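Tautomerase (Advenella mimigardefordensis DPN7, PDB 6VVW) is a tautomerase of the MIF-like superfamily, built on the beta-alpha-beta fold of that family and assembled as a trimer. Local coordinates at residues L92-S95 with D96-R100. Sequence-based numbering, arbitrary orientation.
Sequences LDVS and DSCIR
Val94 packs against both Cys98 and Ile99. CG2 of Val94 lies 3.3 Å from SG of Cys98, a close apolar contact. CG1 of Val94 lies 3.6 Å from CD1 of Ile99 and also grazes the sulfur. The side chains of Val94 and Ile99 cross at a slant. With chi1 at 85°, the two methyls of Val94 fork over the sulfur, and CG1 is turned on toward Ile99. This is the tight side of the turn. CD1 of Ile99 also comes within 3.3 Å of the backbone O of Ser95. Ile99 is buried and continues inward onto Val89, Ala88 and Asn85 of helix 74-92.

The segment joins helix 74-92 to strand 99-106, an edge strand of the four-stranded mixed sheet within this chain. Strands 62-69 and 99-106 run parallel, with the helix between them in sequence. This is a beta-alpha-beta crossover, the unit of the tautomerase fold, and the turn is its return from helix to sheet. Asp93, just past the end of the helix, leaves helical geometry with a positive phi of 58°.

The turn is held weakly by backbone: Cys98 N donates to Ser95 O at 3.5 Å, and Ile99 N makes a similarly weak bond to Asp96 O. Asn85 ND2 also binds Asp96 O.

The solvent side is looser and more polar. Ser95 is exposed, and its OG, anti to the backbone N (chi1 -177°), donates to OD1 of Asp96 at 2.7 Å. The hydroxyl approaches OD1 roughly end-on, in line with the CG-OD1 bond. Elsewhere, Asp96 and Ser97 pack on Glu115 and Gln114 of a second subunit, whose Arg40 hydrogen-bonds Cys98 O.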
ATOM      1  N   LEU A  92      17.217  -7.701  -9.339  1.00 23.34           N
ATOM      2  CA  LEU A  92      16.431  -8.625  -8.534  1.00 20.90           C
ATOM      3  C   LEU A  92      16.373 -10.023  -9.120  1.00 21.77           C
ATOM      4  O   LEU A  92      15.829 -10.920  -8.472  1.00 23.14           O
ATOM      5  CB  LEU A  92      15.000  -8.119  -8.358  1.00 20.70           C
ATOM      6  CG  LEU A  92      14.744  -6.883  -7.509  1.00 20.26           C
ATOM      7  CD1 LEU A  92      13.251  -6.680  -7.396  1.00 17.41           C
ATOM      8  CD2 LEU A  92      15.368  -7.010  -6.122  1.00 25.07           C
ATOM      9  N   ASP A  93      16.872 -10.214 -10.338  1.00 22.65           N
ATOM     10  CA  ASP A  93      16.968 -11.524 -10.989  1.00 26.48           C
ATOM     11  C   ASP A  93      15.606 -12.207 -11.116  1.00 28.15           C
ATOM     12  O   ASP A  93      15.365 -13.301 -10.598  1.00 28.78           O
ATOM     13  CB  ASP A  93      17.975 -12.406 -10.254  1.00 25.99           C
ATOM     14  CG  ASP A  93      19.299 -11.726 -10.095  1.00 24.65           C
ATOM     15  OD1 ASP A  93      19.817 -11.252 -11.131  1.00 25.19           O
ATOM     16  OD2 ASP A  93      19.802 -11.637  -8.952  1.00 22.29           O
ATOM     17  N   VAL A  94      14.728 -11.553 -11.864  1.00 26.95           N
ATOM     18  CA  VAL A  94      13.356 -11.978 -12.056  1.00 26.55           C
ATOM     19  C   VAL A  94      12.999 -11.741 -13.520  1.00 27.07           C
ATOM     20  O   VAL A  94      13.854 -11.367 -14.329  1.00 27.13           O
ATOM     21  CB  VAL A  94      12.402 -11.248 -11.085  1.00 25.17           C
ATOM     22  CG1 VAL A  94      11.958  -9.894 -11.635  1.00 26.72           C
ATOM     23  CG2 VAL A  94      11.235 -12.131 -10.712  1.00 26.20           C
ATOM     24  N   SER A  95      11.745 -12.005 -13.889  1.00 29.65           N
ATOM     25  CA  SER A  95      11.327 -11.776 -15.265  1.00 26.59           C
ATOM     26  C   SER A  95      10.766 -10.374 -15.411  1.00 26.65           C
ATOM     27  O   SER A  95      10.255  -9.790 -14.457  1.00 23.00           O
ATOM     28  CB  SER A  95      10.277 -12.788 -15.720  1.00 29.62           C
ATOM     29  OG  SER A  95       9.950 -12.573 -17.090  1.00 29.80           O
ATOM     30  N   ASP A  96      10.898  -9.831 -16.625  1.00 27.46           N
ATOM     31  CA  ASP A  96      10.276  -8.553 -16.948  1.00 22.91           C
ATOM     32  C   ASP A  96       8.775  -8.610 -16.737  1.00 23.55           C
ATOM     33  O   ASP A  96       8.179  -7.693 -16.152  1.00 22.98           O
ATOM     34  CB  ASP A  96      10.586  -8.200 -18.398  1.00 23.36           C
ATOM     35  CG  ASP A  96      10.321  -9.355 -19.324  1.00 24.01           C
ATOM     36  OD1 ASP A  96      10.365 -10.514 -18.835  1.00 25.81           O
ATOM     37  OD2 ASP A  96      10.061  -9.115 -20.524  1.00 21.20           O
ATOM     38  N   SER A  97       8.155  -9.703 -17.190  1.00 24.32           N
ATOM     39  CA  SER A  97       6.707  -9.845 -17.218  1.00 20.79           C
ATOM     40  C   SER A  97       6.056  -9.809 -15.849  1.00 22.09           C
ATOM     41  O   SER A  97       4.844  -9.573 -15.769  1.00 19.04           O
ATOM     42  CB  SER A  97       6.331 -11.162 -17.871  1.00 20.69           C
ATOM     43  OG  SER A  97       5.135 -11.637 -17.272  1.00 25.12           O
ATOM     44  N   CYS A  98       6.805 -10.063 -14.774  1.00 23.28           N
ATOM     45  CA  CYS A  98       6.200 -10.331 -13.473  1.00 21.54           C
ATOM     46  C   CYS A  98       6.219  -9.134 -12.550  1.00 17.92           C
ATOM     47  O   CYS A  98       5.793  -9.252 -11.392  1.00 19.04           O
ATOM     48  CB  CYS A  98       6.906 -11.493 -12.773  1.00 22.29           C
ATOM     49  SG  CYS A  98       8.270 -10.970 -11.749  1.00 22.45           S
ATOM     50  N   ILE A  99       6.687  -7.992 -13.027  1.00 17.86           N
ATOM     51  CA  ILE A  99       6.705  -6.771 -12.236  1.00 17.94           C
ATOM     52  C   ILE A  99       5.454  -5.966 -12.540  1.00 18.70           C
ATOM     53  O   ILE A  99       5.190  -5.622 -13.695  1.00 20.93           O
ATOM     54  CB  ILE A  99       7.967  -5.958 -12.525  1.00 20.13           C
ATOM     55  CG1 ILE A  99       9.176  -6.670 -11.886  1.00 17.66           C
ATOM     56  CG2 ILE A  99       7.782  -4.522 -12.029  1.00 14.51           C
ATOM     57  CD1 ILE A  99      10.329  -6.936 -12.834  1.00 18.28           C
ATOM     58  N   ARG A 100       4.670  -5.680 -11.520  1.00 16.70           N
ATOM     59  CA  ARG A 100       3.490  -4.860 -11.686  1.00 15.76           C
ATOM     60  C   ARG A 100       3.754  -3.550 -10.980  1.00 17.36           C
ATOM     61  O   ARG A 100       3.788  -3.502  -9.752  1.00 18.27           O
ATOM     62  CB  ARG A 100       2.259  -5.550 -11.128  1.00 14.82           C
ATOM     63  CG  ARG A 100       1.872  -6.683 -11.960  1.00 15.78           C
ATOM     64  CD  ARG A 100       1.925  -6.285 -13.414  1.00 15.59           C
ATOM     65  NE  ARG A 100       1.147  -7.217 -14.208  1.00 16.35           N
ATOM     66  CZ  ARG A 100       1.664  -8.080 -15.072  1.00 15.11           C
ATOM     67  NH1 ARG A 100       2.964  -8.121 -15.274  1.00 17.41           N
ATOM     68  NH2 ARG A 100       0.873  -8.905 -15.734  1.00 16.64           N
TER